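Local coordinates for protein putative fructosamine-3-kinase (Thermobifida fusca YX, PDB 3F7W) that probably acts as a kinase of the fructosamine kinase family, which shares its ancestry with the protein kinases, at residues W141-F144 and Y145-R149. Sequence-based numbering, arbitrary orientation.
Sequences WPEF and YAEQR
Trp-141 and Tyr-145, one turn apart at the start of helix 141-159, form an offset aromatic stack in this fructosamine kinase domain, with ring centroids 4.5 Å apart and planes inclined by 23°. Both side chains run the same way because each holds CG anti to its own nitrogen (chi1 -175° in Trp-141). Trp-141 CZ2 sits over a face of the phenol ring, 3.3 Å from Tyr-145 CG, while Tyr-145 CB makes a CH-pi contact over the indole. The pair faces helix 251-270, where the carbonyl of Leu-257 and the amide of His-261 bond Tyr-145 OH.

Backbone bonds show regular alpha geometry first: Tyr-145 N reaches Trp-141 O at 2.7 Å, and Ala-146 and Glu-147 follow the same i to i-4 pattern. Phe-144 O then accepts Gln-148 N at 2.9 Å. Arg-149 N keeps its alpha bond to Tyr-145 O and adds a weak one to Phe-144 O at 3.4 Å, a slight pi-type widening.

Around Phe-144 two polar side chains meet the ring, in different ways. Gln-148 NE2 lies at the ring edge, its amide turned 75° from the ring and bonded to the carbonyls of Asp-134 and Thr-136. Phe-144 CZ is centred over a guanidinium face, 3.5 Å from Arg-149 CZ. Cutting Arg-149 back to an alanine removes the guanidinium, which would probably uncover this end of the phenyl ring and leave Asn-135 OD1 and the Asp-134 carbonyl without that donor. The guanidinium also folds back on its own turn: Arg-149 NH1 donates to Gln-148 O at 3.0 Å, from above the carbonyl plane.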
loop_
_atom_site.group_PDB
_atom_site.type_symbol
_atom_site.label_atom_id
_atom_site.label_comp_id
_atom_site.label_asym_id
_atom_site.label_seq_id
_atom_site.Cartn_x
_atom_site.Cartn_y
_atom_site.Cartn_z
ATOM N N TRP A 141 -3.386 -18.420 0.891
ATOM C CA TRP A 141 -2.420 -17.390 1.248
ATOM C C TRP A 141 -0.940 -17.835 1.284
ATOM O O TRP A 141 -0.081 -17.122 0.750
ATOM C CB TRP A 141 -2.832 -16.675 2.549
ATOM C CG TRP A 141 -1.911 -15.543 2.869
ATOM C CD1 TRP A 141 -1.910 -14.322 2.317
ATOM C CD2 TRP A 141 -0.822 -15.579 3.786
ATOM N NE1 TRP A 141 -0.881 -13.562 2.828
ATOM C CE2 TRP A 141 -0.202 -14.312 3.744
ATOM C CE3 TRP A 141 -0.315 -16.554 4.643
ATOM C CZ2 TRP A 141 0.899 -13.999 4.514
ATOM C CZ3 TRP A 141 0.792 -16.243 5.411
ATOM C CH2 TRP A 141 1.381 -14.959 5.346
ATOM N N PRO A 142 -0.622 -18.980 1.923
ATOM C CA PRO A 142 0.807 -19.312 2.024
ATOM C C PRO A 142 1.511 -19.383 0.675
ATOM O O PRO A 142 2.613 -18.856 0.530
ATOM C CB PRO A 142 0.809 -20.697 2.725
ATOM C CG PRO A 142 -0.476 -20.720 3.485
ATOM C CD PRO A 142 -1.458 -19.993 2.591
ATOM N N GLU A 143 0.867 -20.002 -0.310
ATOM C CA GLU A 143 1.437 -20.077 -1.657
ATOM C C GLU A 143 1.555 -18.700 -2.327
ATOM O O GLU A 143 2.556 -18.375 -2.953
ATOM C CB GLU A 143 0.575 -20.996 -2.526
ATOM C CG GLU A 143 0.655 -22.482 -2.162
ATOM C CD GLU A 143 -0.011 -22.873 -0.830
ATOM O OE1 GLU A 143 -0.928 -22.171 -0.314
ATOM O OE2 GLU A 143 0.394 -23.930 -0.300
ATOM N N PHE A 144 0.491 -17.925 -2.246
ATOM C CA PHE A 144 0.505 -16.572 -2.740
ATOM C C PHE A 144 1.646 -15.748 -2.116
ATOM O O PHE A 144 2.406 -15.074 -2.818
ATOM C CB PHE A 144 -0.858 -15.936 -2.441
ATOM C CG PHE A 144 -0.902 -14.467 -2.652
ATOM C CD1 PHE A 144 -0.914 -13.935 -3.931
ATOM C CD2 PHE A 144 -0.947 -13.604 -1.560
ATOM C CE1 PHE A 144 -0.946 -12.567 -4.117
ATOM C CE2 PHE A 144 -0.996 -12.231 -1.752
ATOM C CZ PHE A 144 -0.994 -11.723 -3.027
ATOM N N TYR A 145 1.776 -15.808 -0.792
ATOM C CA TYR A 145 2.748 -14.974 -0.106
ATOM C C TYR A 145 4.175 -15.393 -0.476
ATOM O O TYR A 145 4.980 -14.566 -0.892
ATOM C CB TYR A 145 2.538 -15.077 1.393
ATOM C CG TYR A 145 3.275 -14.038 2.204
ATOM C CD1 TYR A 145 3.030 -12.687 2.015
ATOM C CD2 TYR A 145 4.185 -14.405 3.192
ATOM C CE1 TYR A 145 3.682 -11.714 2.795
ATOM C CE2 TYR A 145 4.831 -13.448 3.972
ATOM C CZ TYR A 145 4.583 -12.099 3.763
ATOM O OH TYR A 145 5.222 -11.133 4.515
ATOM N N ALA A 146 4.460 -16.691 -0.368
ATOM C CA ALA A 146 5.787 -17.220 -0.692
ATOM C C ALA A 146 6.180 -16.880 -2.132
ATOM O O ALA A 146 7.220 -16.264 -2.367
ATOM C CB ALA A 146 5.861 -18.723 -0.438
ATOM N N GLU A 147 5.324 -17.221 -3.084
ATOM C CA GLU A 147 5.689 -17.211 -4.501
ATOM C C GLU A 147 5.566 -15.827 -5.151
ATOM O O GLU A 147 6.328 -15.499 -6.072
ATOM C CB GLU A 147 4.820 -18.193 -5.271
ATOM C CG GLU A 147 4.948 -19.637 -4.790
ATOM C CD GLU A 147 3.877 -20.545 -5.346
ATOM O OE1 GLU A 147 3.386 -20.276 -6.443
ATOM O OE2 GLU A 147 3.546 -21.564 -4.711
ATOM N N GLN A 148 4.616 -15.038 -4.663
ATOM C CA GLN A 148 4.306 -13.711 -5.236
ATOM C C GLN A 148 4.653 -12.495 -4.364
ATOM O O GLN A 148 4.706 -11.370 -4.882
ATOM C CB GLN A 148 2.823 -13.670 -5.654
ATOM C CG GLN A 148 2.575 -14.697 -6.764
ATOM C CD GLN A 148 1.127 -14.860 -7.200
ATOM O OE1 GLN A 148 0.752 -15.966 -7.565
ATOM N NE2 GLN A 148 0.318 -13.764 -7.204
ATOM N N ARG A 149 4.877 -12.699 -3.062
ATOM C CA ARG A 149 5.208 -11.594 -2.165
ATOM C C ARG A 149 6.605 -11.666 -1.530
ATOM O O ARG A 149 7.139 -10.630 -1.105
ATOM C CB ARG A 149 4.117 -11.411 -1.100
ATOM C CG ARG A 149 2.726 -10.953 -1.676
ATOM C CD ARG A 149 2.789 -9.534 -2.214
ATOM N NE ARG A 149 1.573 -9.087 -2.863
ATOM C CZ ARG A 149 1.255 -9.329 -4.137
ATOM N NH1 ARG A 149 2.047 -10.058 -4.915
ATOM N NH2 ARG A 149 0.129 -8.841 -4.638
#